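Long-range contacts in monomethylamine methyltransferase mtmB1 (Methanosarcina barkeri, PDB 1NTH), which catalyses the transfer of the methyl group from monomethylamine to the corrinoid cofactor of its partner protein MtmC in methanogenesis: residues N332-C337 with S365-A370; I125-P130 with T155-V160; T342-L347 with S418-K423. One frame throughout, in Å; residues are numbered along the deposited sequence.

Interactions 1 and 2 are buried and belong to one parallel sheet, in which strands 363-366 and 125-128 are neighbours. Gly366 O lies 2.9 Å from Gly129 N and Ser365 OG 3.0 Å from Gln127 OE1, both probable hydrogen bonds. In interactions 1 and 2, backbone hydrogen bonds run past the strand ends into loops; interaction 2 adds a side-chain bond between an amide and a hydroxyl. Interaction 3 lies at the surface, its centre about 21 Å from the centre of the chain, and is made of apolar contacts alone. Its helix 343-359 connects the two strands of interaction 1, and Cys337 CB packs on Ala419 CB at 3.7 Å.

Interaction 1 of 3, residues N332-C337 with S365-A370; sequences NQYYPC and SGVASA
Strands 330-333 and 363-366 end side by side in parallel, with Gln333 paired to Ser365, and the loops that follow keep nearly the same heading, 10° apart end to end. Three backbone hydrogen bonds tie the segments: Ser365 N to Asn332 O (2.9 Å, nearly straight), Tyr334 N to Ser365 O (3.0 Å) and, beyond the regular strands, Ala368 N to Tyr334 O (2.8 Å). A cis peptide precedes Val367, and Ala368 is the centre of an inverse gamma turn. Gly366 sits where a CB would run into that of Tyr334. The Tyr334 ring is carried beside its own backbone N (chi1 -65°), and its CD1 lies 3.3 Å from Ser365 O. The CB of Tyr335 points away from 365-370, yet in one of its two conformers a ring face meets Ala368 CB, 4.1 Å from the ring centroid and 23° off the normal, a CH-pi contact displaced toward the rim. Pro336 CG presses on Val367 CG1 at 3.4 Å, tighter than ordinary van der Waals contact, while its CD reaches Ala368 O. Helix 380-393 packs on Tyr334 and Val367 through Met386. Ser365 OG bonds to O2 of the pyrrolysine at position 202, which places this strand end beside the UAG-encoded residue. Two neighbouring parallel strands joined through helix 343-359 form a beta-alpha-beta unit of the TIM barrel, and the loops after their C-terminal ends lie where barrels of this fold carry their active sites.

Interaction 2 of 3, residues I125-P130 with T155-V160; sequences IVQGGP and TIVNGV
Gln127 and Thr155, paired across parallel strands with their side chains on the same face of the sheet, cross obliquely. With CG anti to the backbone N (chi1 180°) and the chain extended, Gln127 lays its CG 3.2 Å from Thr155 OG1 and brings NE2 round to bond the same oxygen at 3.0 Å. That hydroxyl lies close to the amide plane, only 13° out of it. The other amide atom, OE1, is held by Ser365 on the adjoining strand; with NE2 and OE1 both engaged, the rotation of the amide is probably fixed. Val157 meets the Gln127 chain at about a right angle, CB against CG at 3.8 Å, while its CG1 leans over the backbone of Gly129. A side chain on Gly129 would collide with Val157 O, which already touches Gly129 CA at 3.2 Å. Farther along, Pro130 sets CB against Gly159 CA at 3.5 Å, and helix 140-148 packs on the proline ring. In the backbone, Thr155 N bonds to Val126 O and Gly128 N to Thr155 O (2.9 Å). Val157 N reaches Gly128 O from above the carbonyl plane, 63° out of it, as segment 155-160 leaves the strand. Parallel strands with helices 140-148 and 174-193 packed outside them, on Ile156, are the wall of a TIM barrel.

Interaction 3 of 3, residues T342-L347 with S418-K423; sequences TEMCLL and SAPAGK
Thr342 is the N-cap of helix 343-359, and its CB and CG2 rest on the proline-containing loop 418-423. Pro420 CG packs obliquely against Thr342 CB at 3.7 Å, and Thr342 CG2 presses on Gly422 CA at 3.5 Å, closer than usual for two carbons. The residue thus has two jobs: with OG1 placed between the backbone N and the carbonyl carbon (chi1 68°), the hydroxyl turns back to accept from Cys345 N at 3.3 Å (156° at the hydrogen), while the methyl faces the loop. The same hydroxyl also bonds to Gly339 O. A valine in its place would probably leave Cys345 N without its capping acceptor and Gly339 O without its hydroxyl partner. In the barrel, this helix connects strands 330-333 and 363-366, so the loop lies over the start of a beta-alpha-beta crossover. In the first turn of the helix, Met344 reaches extended toward the loop and slants across Pro420, its SD 3.8 Å from Pro420 CD and its CE 3.8 Å from Ala419 CB. Pro420 thus touches both, the threonine at CG and the thioether at CD. Gly422 has a positive phi (75°), a backbone shape that favours glycine. Backbone bonds of Pro420 with Gly339 and of Lys423 with Pro340 fasten the loop to the residues leading into the helix.

Interaction 1 of 3, residues N332-C337 with S365-A370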
ATOM      1  N   ASN A 332       0.924 -27.200 -19.503  1.00 14.85           N
ATOM      2  CA  ASN A 332       1.195 -28.621 -19.306  1.00 16.30           C
ATOM      3  C   ASN A 332       2.384 -28.742 -18.360  1.00 16.78           C
ATOM      4  O   ASN A 332       3.270 -27.882 -18.352  1.00 16.32           O
ATOM      5  CB  ASN A 332       1.487 -29.311 -20.644  1.00 17.04           C
ATOM      6  CG  ASN A 332       1.279 -30.821 -20.576  1.00 18.87           C
ATOM      7  OD1 ASN A 332       0.809 -31.346 -19.564  1.00 20.81           O
ATOM      8  ND2 ASN A 332       1.623 -31.521 -21.651  1.00 19.96           N
ATOM      9  N   GLN A 333       2.395 -29.809 -17.560  1.00 16.64           N
ATOM     10  CA  GLN A 333       3.445 -30.054 -16.575  1.00 18.92           C
ATOM     11  C   GLN A 333       4.377 -31.179 -17.026  1.00 18.22           C
ATOM     12  O   GLN A 333       3.955 -32.120 -17.695  1.00 19.59           O
ATOM     13  CB  GLN A 333       2.838 -30.376 -15.209  0.85 20.43           C
ATOM     14  CG  GLN A 333       1.767 -31.438 -15.224  0.85 26.02           C
ATOM     15  CD  GLN A 333       1.077 -31.578 -13.882  0.85 28.27           C
ATOM     16  OE1 GLN A 333       1.649 -32.092 -12.926  0.85 32.92           O
ATOM     17  NE2 GLN A 333      -0.156 -31.108 -13.804  0.85 27.31           N
ATOM     18  N   TYR A 334       5.644 -31.063 -16.640  1.00 17.78           N
ATOM     19  CA  TYR A 334       6.706 -31.984 -17.057  1.00 17.61           C
ATOM     20  C   TYR A 334       7.243 -33.000 -16.050  1.00 17.91           C
ATOM     21  O   TYR A 334       7.809 -32.622 -15.024  1.00 17.53           O
ATOM     22  CB  TYR A 334       7.889 -31.149 -17.569  1.00 16.73           C
ATOM     23  CG  TYR A 334       7.590 -30.344 -18.814  1.00 16.45           C
ATOM     24  CD1 TYR A 334       6.516 -29.447 -18.857  1.00 16.54           C
ATOM     25  CD2 TYR A 334       8.348 -30.519 -19.970  1.00 16.76           C
ATOM     26  CE1 TYR A 334       6.203 -28.757 -20.026  1.00 16.09           C
ATOM     27  CE2 TYR A 334       8.049 -29.834 -21.139  1.00 18.28           C
ATOM     28  CZ  TYR A 334       6.971 -28.960 -21.164  1.00 18.72           C
ATOM     29  OH  TYR A 334       6.643 -28.332 -22.341  1.00 20.75           O
ATOM     30  N   TYR A 335       7.091 -34.286 -16.376  1.00 18.10           N
ATOM     31  CA  TYR A 335       7.580 -35.395 -15.549  1.00 20.46           C
ATOM     32  C   TYR A 335       8.426 -36.376 -16.359  1.00 20.72           C
ATOM     33  O   TYR A 335       7.919 -37.398 -16.819  1.00 20.73           O
ATOM     34  CB  TYR A 335       6.425 -36.160 -14.907  0.85 21.61           C
ATOM     35  CG  TYR A 335       5.845 -35.505 -13.682  0.85 24.13           C
ATOM     36  CD1 TYR A 335       4.768 -34.624 -13.777  0.85 27.06           C
ATOM     37  CD2 TYR A 335       6.351 -35.794 -12.415  0.85 26.36           C
ATOM     38  CE1 TYR A 335       4.205 -34.054 -12.638  0.85 28.67           C
ATOM     39  CE2 TYR A 335       5.797 -35.230 -11.273  0.85 27.18           C
ATOM     40  CZ  TYR A 335       4.724 -34.366 -11.389  0.85 28.83           C
ATOM     41  OH  TYR A 335       4.153 -33.847 -10.251  0.85 30.57           O
ATOM     42  N   PRO A 336       9.719 -36.078 -16.552  1.00 20.99           N
ATOM     43  CA  PRO A 336      10.576 -36.993 -17.315  1.00 21.24           C
ATOM     44  C   PRO A 336      10.951 -38.194 -16.446  1.00 22.15           C
ATOM     45  O   PRO A 336      10.906 -38.115 -15.216  1.00 22.49           O
ATOM     46  CB  PRO A 336      11.808 -36.144 -17.630  1.00 20.98           C
ATOM     47  CG  PRO A 336      11.317 -34.723 -17.506  1.00 22.34           C
ATOM     48  CD  PRO A 336      10.398 -34.792 -16.323  1.00 20.01           C
ATOM     49  N   CYS A 337      11.323 -39.302 -17.083  1.00 23.14           N
ATOM     50  CA  CYS A 337      11.730 -40.502 -16.356  1.00 24.52           C
ATOM     51  C   CYS A 337      13.148 -40.341 -15.820  1.00 23.84           C
ATOM     52  O   CYS A 337      13.435 -40.674 -14.668  1.00 25.41           O
ATOM     53  CB  CYS A 337      11.707 -41.730 -17.274  1.00 24.87           C
ATOM     54  SG  CYS A 337      10.079 -42.296 -17.779  1.00 29.46           S
ATOM     55  N   SER A 365       5.094 -25.733 -17.589  1.00 14.78           N
ATOM     56  CA  SER A 365       5.493 -25.802 -16.183  1.00 15.52           C
ATOM     57  C   SER A 365       6.383 -27.023 -15.921  1.00 16.52           C
ATOM     58  O   SER A 365       5.894 -28.150 -15.836  1.00 16.61           O
ATOM     59  CB  SER A 365       4.232 -25.863 -15.307  1.00 15.49           C
ATOM     60  OG  SER A 365       4.503 -25.524 -13.956  1.00 16.85           O
ATOM     61  N   GLY A 366       7.689 -26.789 -15.795  1.00 15.15           N
ATOM     62  CA  GLY A 366       8.626 -27.880 -15.562  1.00 15.19           C
ATOM     63  C   GLY A 366       9.905 -27.421 -14.883  1.00 16.15           C
ATOM     64  O   GLY A 366      10.073 -26.231 -14.636  1.00 16.68           O
ATOM     65  N   VAL A 367      10.842 -28.332 -14.624  1.00 15.22           N
ATOM     66  CA  VAL A 367      10.728 -29.743 -14.985  1.00 15.73           C
ATOM     67  C   VAL A 367      10.909 -30.631 -13.753  1.00 16.34           C
ATOM     68  O   VAL A 367      11.898 -30.506 -13.033  1.00 17.78           O
ATOM     69  CB  VAL A 367      11.819 -30.110 -16.021  1.00 16.86           C
ATOM     70  CG1 VAL A 367      11.782 -31.597 -16.329  1.00 16.80           C
ATOM     71  CG2 VAL A 367      11.628 -29.281 -17.290  1.00 16.24           C
ATOM     72  N   ALA A 368       9.956 -31.525 -13.506  1.00 16.63           N
ATOM     73  CA  ALA A 368      10.063 -32.420 -12.361  1.00 17.14           C
ATOM     74  C   ALA A 368      10.847 -33.659 -12.788  1.00 18.83           C
ATOM     75  O   ALA A 368      10.281 -34.733 -12.991  1.00 18.57           O
ATOM     76  CB  ALA A 368       8.688 -32.810 -11.870  1.00 17.37           C
ATOM     77  N   SER A 369      12.154 -33.486 -12.932  1.00 18.76           N
ATOM     78  CA  SER A 369      13.039 -34.567 -13.346  1.00 20.07           C
ATOM     79  C   SER A 369      12.987 -35.741 -12.375  1.00 20.15           C
ATOM     80  O   SER A 369      12.589 -35.587 -11.220  1.00 18.96           O
ATOM     81  CB  SER A 369      14.466 -34.036 -13.462  1.00 20.96           C
ATOM     82  OG  SER A 369      14.488 -32.906 -14.319  1.00 23.41           O
ATOM     83  N   ALA A 370      13.394 -36.915 -12.854  1.00 20.78           N
ATOM     84  CA  ALA A 370      13.377 -38.125 -12.038  1.00 20.87           C
ATOM     85  C   ALA A 370      11.963 -38.376 -11.522  1.00 20.97           C
ATOM     86  O   ALA A 370      11.771 -38.848 -10.398  1.00 21.30           O
ATOM     87  CB  ALA A 370      14.351 -37.993 -10.872  1.00 21.98           C
TER

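Interaction 2 of 3, residues I125-P130 with T155-V160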
ATOM      1  N   ILE A 125       4.745 -19.092 -22.201  1.00 16.10           N
ATOM      2  CA  ILE A 125       5.375 -18.634 -20.973  1.00 16.69           C
ATOM      3  C   ILE A 125       6.111 -19.823 -20.371  1.00 17.30           C
ATOM      4  O   ILE A 125       5.570 -20.930 -20.310  1.00 17.10           O
ATOM      5  CB  ILE A 125       4.311 -18.127 -19.968  1.00 17.92           C
ATOM      6  CG1 ILE A 125       3.674 -16.841 -20.497  1.00 20.00           C
ATOM      7  CG2 ILE A 125       4.932 -17.925 -18.590  1.00 19.28           C
ATOM      8  CD1 ILE A 125       4.671 -15.731 -20.779  1.00 22.40           C
ATOM      9  N   VAL A 126       7.345 -19.597 -19.935  1.00 15.22           N
ATOM     10  CA  VAL A 126       8.150 -20.656 -19.338  1.00 15.82           C
ATOM     11  C   VAL A 126       8.096 -20.561 -17.816  1.00 14.77           C
ATOM     12  O   VAL A 126       8.659 -19.644 -17.214  1.00 15.84           O
ATOM     13  CB  VAL A 126       9.618 -20.565 -19.808  1.00 15.79           C
ATOM     14  CG1 VAL A 126      10.458 -21.644 -19.132  1.00 17.66           C
ATOM     15  CG2 VAL A 126       9.684 -20.720 -21.321  1.00 17.71           C
ATOM     16  N   GLN A 127       7.393 -21.506 -17.203  1.00 14.22           N
ATOM     17  CA  GLN A 127       7.266 -21.550 -15.755  1.00 13.72           C
ATOM     18  C   GLN A 127       8.231 -22.623 -15.272  1.00 15.78           C
ATOM     19  O   GLN A 127       7.936 -23.813 -15.343  1.00 15.68           O
ATOM     20  CB  GLN A 127       5.830 -21.900 -15.365  1.00 15.25           C
ATOM     21  CG  GLN A 127       5.590 -21.974 -13.868  1.00 15.67           C
ATOM     22  CD  GLN A 127       4.125 -21.822 -13.525  1.00 16.49           C
ATOM     23  OE1 GLN A 127       3.379 -22.804 -13.431  1.00 19.19           O
ATOM     24  NE2 GLN A 127       3.696 -20.579 -13.359  1.00 15.20           N
ATOM     25  N   GLY A 128       9.389 -22.191 -14.788  1.00 13.70           N
ATOM     26  CA  GLY A 128      10.395 -23.136 -14.350  1.00 15.90           C
ATOM     27  C   GLY A 128      10.564 -23.277 -12.857  1.00 15.54           C
ATOM     28  O   GLY A 128      10.424 -22.317 -12.099  1.00 16.08           O
ATOM     29  N   GLY A 129      10.881 -24.492 -12.431  1.00 15.15           N
ATOM     30  CA  GLY A 129      11.086 -24.737 -11.020  1.00 15.07           C
ATOM     31  C   GLY A 129      11.136 -26.222 -10.732  1.00 15.38           C
ATOM     32  O   GLY A 129      11.031 -27.033 -11.658  1.00 15.35           O
ATOM     33  N   PRO A 130      11.309 -26.608  -9.457  1.00 17.14           N
ATOM     34  CA  PRO A 130      11.371 -28.012  -9.036  1.00 17.30           C
ATOM     35  C   PRO A 130      10.082 -28.743  -9.391  1.00 18.81           C
ATOM     36  O   PRO A 130      10.008 -29.971  -9.337  1.00 18.50           O
ATOM     37  CB  PRO A 130      11.595 -27.910  -7.533  1.00 18.30           C
ATOM     38  CG  PRO A 130      12.408 -26.643  -7.411  1.00 17.84           C
ATOM     39  CD  PRO A 130      11.661 -25.713  -8.341  1.00 16.21           C
ATOM     40  N   THR A 155       8.356 -17.380 -14.931  1.00 14.74           N
ATOM     41  CA  THR A 155       7.748 -17.494 -13.608  1.00 15.58           C
ATOM     42  C   THR A 155       8.317 -18.744 -12.952  1.00 14.90           C
ATOM     43  O   THR A 155       8.968 -19.555 -13.618  1.00 14.93           O
ATOM     44  CB  THR A 155       6.208 -17.638 -13.692  1.00 16.75           C
ATOM     45  OG1 THR A 155       5.876 -18.838 -14.402  1.00 17.63           O
ATOM     46  CG2 THR A 155       5.602 -16.448 -14.418  1.00 17.61           C
ATOM     47  N   ILE A 156       8.066 -18.905 -11.658  1.00 14.87           N
ATOM     48  CA  ILE A 156       8.586 -20.055 -10.923  1.00 15.36           C
ATOM     49  C   ILE A 156       7.486 -21.011 -10.476  1.00 15.88           C
ATOM     50  O   ILE A 156       6.424 -20.575 -10.042  1.00 17.27           O
ATOM     51  CB  ILE A 156       9.325 -19.609  -9.630  1.00 16.41           C
ATOM     52  CG1 ILE A 156      10.477 -18.654  -9.964  1.00 16.60           C
ATOM     53  CG2 ILE A 156       9.822 -20.836  -8.857  1.00 17.43           C
ATOM     54  CD1 ILE A 156      11.575 -19.256 -10.820  1.00 17.55           C
ATOM     55  N   VAL A 157       7.729 -22.313 -10.607  1.00 14.75           N
ATOM     56  CA  VAL A 157       6.777 -23.289 -10.090  1.00 14.85           C
ATOM     57  C   VAL A 157       7.500 -23.865  -8.871  1.00 14.84           C
ATOM     58  O   VAL A 157       8.576 -24.456  -8.982  1.00 17.10           O
ATOM     59  CB  VAL A 157       6.411 -24.400 -11.109  1.00 15.21           C
ATOM     60  CG1 VAL A 157       7.653 -24.976 -11.767  1.00 17.10           C
ATOM     61  CG2 VAL A 157       5.623 -25.488 -10.394  1.00 15.72           C
ATOM     62  N   ASN A 158       6.902 -23.665  -7.704  1.00 14.86           N
ATOM     63  CA  ASN A 158       7.487 -24.074  -6.432  1.00 15.53           C
ATOM     64  C   ASN A 158       7.821 -25.542  -6.202  1.00 15.92           C
ATOM     65  O   ASN A 158       7.126 -26.445  -6.672  1.00 16.78           O
ATOM     66  CB  ASN A 158       6.584 -23.622  -5.283  1.00 16.38           C
ATOM     67  CG  ASN A 158       6.324 -22.127  -5.291  1.00 15.45           C
ATOM     68  OD1 ASN A 158       6.825 -21.394  -6.151  1.00 17.13           O
ATOM     69  ND2 ASN A 158       5.537 -21.665  -4.327  1.00 14.68           N
ATOM     70  N   GLY A 159       8.890 -25.754  -5.445  1.00 16.77           N
ATOM     71  CA  GLY A 159       9.290 -27.095  -5.069  1.00 16.11           C
ATOM     72  C   GLY A 159       8.651 -27.339  -3.708  1.00 17.83           C
ATOM     73  O   GLY A 159       7.995 -26.448  -3.156  1.00 17.59           O
ATOM     74  N   VAL A 160       8.836 -28.536  -3.163  1.00 16.44           N
ATOM     75  CA  VAL A 160       8.280 -28.896  -1.863  1.00 17.23           C
ATOM     76  C   VAL A 160       9.387 -28.917  -0.812  1.00 17.71           C
ATOM     77  O   VAL A 160      10.439 -29.508  -1.036  1.00 19.38           O
ATOM     78  CB  VAL A 160       7.618 -30.301  -1.924  1.00 18.13           C
ATOM     79  CG1 VAL A 160       7.392 -30.846  -0.518  1.00 18.38           C
ATOM     80  CG2 VAL A 160       6.296 -30.215  -2.678  1.00 16.89           C
TER

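Interaction 3 of 3, residues T342-L347 with S418-K423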
ATOM      1  N   THR A 342      21.529 -35.720 -17.493  1.00 23.55           N
ATOM      2  CA  THR A 342      21.523 -36.886 -18.367  1.00 22.72           C
ATOM      3  C   THR A 342      20.897 -36.431 -19.675  1.00 23.75           C
ATOM      4  O   THR A 342      20.001 -35.581 -19.687  1.00 22.58           O
ATOM      5  CB  THR A 342      20.698 -38.068 -17.800  1.00 22.90           C
ATOM      6  OG1 THR A 342      19.305 -37.733 -17.794  1.00 23.98           O
ATOM      7  CG2 THR A 342      21.156 -38.411 -16.390  1.00 23.23           C
ATOM      8  N   GLU A 343      21.377 -36.986 -20.780  1.00 23.11           N
ATOM      9  CA  GLU A 343      20.860 -36.615 -22.083  1.00 23.79           C
ATOM     10  C   GLU A 343      19.391 -36.991 -22.232  1.00 23.20           C
ATOM     11  O   GLU A 343      18.608 -36.238 -22.815  1.00 22.63           O
ATOM     12  CB  GLU A 343      21.682 -37.287 -23.181  1.00 26.24           C
ATOM     13  CG  GLU A 343      21.379 -36.771 -24.573  1.00 28.85           C
ATOM     14  CD  GLU A 343      22.264 -37.406 -25.625  1.00 30.92           C
ATOM     15  OE1 GLU A 343      22.066 -38.603 -25.923  1.00 33.06           O
ATOM     16  OE2 GLU A 343      23.161 -36.711 -26.144  1.00 31.39           O
ATOM     17  N   MET A 344      19.007 -38.145 -21.693  1.00 22.60           N
ATOM     18  CA  MET A 344      17.623 -38.582 -21.810  1.00 22.96           C
ATOM     19  C   MET A 344      16.650 -37.592 -21.178  1.00 22.45           C
ATOM     20  O   MET A 344      15.615 -37.278 -21.764  1.00 21.82           O
ATOM     21  CB  MET A 344      17.424 -39.959 -21.177  1.00 23.30           C
ATOM     22  CG  MET A 344      16.034 -40.521 -21.440  1.00 25.38           C
ATOM     23  SD  MET A 344      15.811 -42.203 -20.848  1.00 26.27           S
ATOM     24  CE  MET A 344      14.017 -42.337 -20.808  1.00 25.59           C
ATOM     25  N   CYS A 345      16.975 -37.109 -19.983  1.00 21.67           N
ATOM     26  CA  CYS A 345      16.105 -36.156 -19.302  1.00 20.98           C
ATOM     27  C   CYS A 345      15.842 -34.948 -20.197  1.00 20.02           C
ATOM     28  O   CYS A 345      14.698 -34.530 -20.377  1.00 19.53           O
ATOM     29  CB  CYS A 345      16.743 -35.697 -17.989  1.00 20.64           C
ATOM     30  SG  CYS A 345      15.752 -34.485 -17.065  1.00 23.68           S
ATOM     31  N   LEU A 346      16.907 -34.394 -20.764  1.00 19.42           N
ATOM     32  CA  LEU A 346      16.778 -33.234 -21.635  1.00 20.58           C
ATOM     33  C   LEU A 346      15.973 -33.542 -22.894  1.00 20.56           C
ATOM     34  O   LEU A 346      15.172 -32.721 -23.335  1.00 21.60           O
ATOM     35  CB  LEU A 346      18.165 -32.702 -22.015  1.00 19.85           C
ATOM     36  CG  LEU A 346      19.018 -32.213 -20.841  1.00 21.36           C
ATOM     37  CD1 LEU A 346      20.345 -31.675 -21.359  1.00 21.55           C
ATOM     38  CD2 LEU A 346      18.264 -31.121 -20.073  1.00 21.48           C
ATOM     39  N   LEU A 347      16.180 -34.722 -23.472  1.00 20.25           N
ATOM     40  CA  LEU A 347      15.448 -35.095 -24.677  1.00 19.73           C
ATOM     41  C   LEU A 347      13.974 -35.346 -24.373  1.00 19.64           C
ATOM     42  O   LEU A 347      13.105 -35.032 -25.188  1.00 18.87           O
ATOM     43  CB  LEU A 347      16.071 -36.340 -25.323  1.00 21.62           C
ATOM     44  CG  LEU A 347      17.473 -36.148 -25.910  1.00 21.72           C
ATOM     45  CD1 LEU A 347      17.975 -37.469 -26.480  1.00 23.58           C
ATOM     46  CD2 LEU A 347      17.441 -35.082 -26.994  1.00 21.96           C
ATOM     47  N   SER A 418      15.130 -48.430 -18.146  1.00 29.27           N
ATOM     48  CA  SER A 418      16.527 -48.195 -17.809  1.00 30.47           C
ATOM     49  C   SER A 418      16.912 -46.717 -17.815  1.00 29.81           C
ATOM     50  O   SER A 418      18.081 -46.375 -17.983  1.00 29.56           O
ATOM     51  CB  SER A 418      17.434 -48.965 -18.771  1.00 31.97           C
ATOM     52  OG  SER A 418      17.243 -48.541 -20.112  1.00 35.43           O
ATOM     53  N   ALA A 419      15.929 -45.843 -17.628  1.00 28.93           N
ATOM     54  CA  ALA A 419      16.194 -44.409 -17.613  1.00 27.79           C
ATOM     55  C   ALA A 419      17.243 -44.093 -16.550  1.00 26.24           C
ATOM     56  O   ALA A 419      17.125 -44.527 -15.407  1.00 27.10           O
ATOM     57  CB  ALA A 419      14.908 -43.643 -17.324  1.00 27.58           C
ATOM     58  N   PRO A 420      18.285 -43.330 -16.918  1.00 26.25           N
ATOM     59  CA  PRO A 420      19.352 -42.965 -15.978  1.00 26.73           C
ATOM     60  C   PRO A 420      18.842 -42.129 -14.803  1.00 27.45           C
ATOM     61  O   PRO A 420      18.087 -41.175 -14.992  1.00 27.42           O
ATOM     62  CB  PRO A 420      20.343 -42.210 -16.859  1.00 26.16           C
ATOM     63  CG  PRO A 420      19.469 -41.600 -17.906  1.00 27.67           C
ATOM     64  CD  PRO A 420      18.523 -42.725 -18.239  1.00 26.36           C
ATOM     65  N   ALA A 421      19.267 -42.497 -13.598  1.00 26.86           N
ATOM     66  CA  ALA A 421      18.855 -41.819 -12.370  1.00 26.48           C
ATOM     67  C   ALA A 421      19.260 -40.353 -12.311  1.00 26.21           C
ATOM     68  O   ALA A 421      18.592 -39.542 -11.671  1.00 26.48           O
ATOM     69  CB  ALA A 421      19.417 -42.558 -11.158  1.00 27.03           C
ATOM     70  N   GLY A 422      20.362 -40.013 -12.966  1.00 25.29           N
ATOM     71  CA  GLY A 422      20.806 -38.632 -12.963  1.00 25.71           C
ATOM     72  C   GLY A 422      21.434 -38.205 -11.651  1.00 25.90           C
ATOM     73  O   GLY A 422      21.706 -39.030 -10.778  1.00 25.58           O
ATOM     74  N   LYS A 423      21.642 -36.901 -11.506  1.00 25.54           N
ATOM     75  CA  LYS A 423      22.268 -36.356 -10.311  1.00 25.48           C
ATOM     76  C   LYS A 423      21.422 -35.322  -9.588  1.00 24.43           C
ATOM     77  O   LYS A 423      20.473 -34.773 -10.148  1.00 23.11           O
ATOM     78  CB  LYS A 423      23.612 -35.726 -10.683  1.00 28.75           C
ATOM     79  CG  LYS A 423      24.601 -36.706 -11.292  1.00 31.88           C
ATOM     80  CD  LYS A 423      25.938 -36.045 -11.556  1.00 35.19           C
ATOM     81  CE  LYS A 423      26.961 -37.055 -12.057  1.00 37.79           C
ATOM     82  NZ  LYS A 423      28.303 -36.434 -12.222  1.00 40.36           N
TER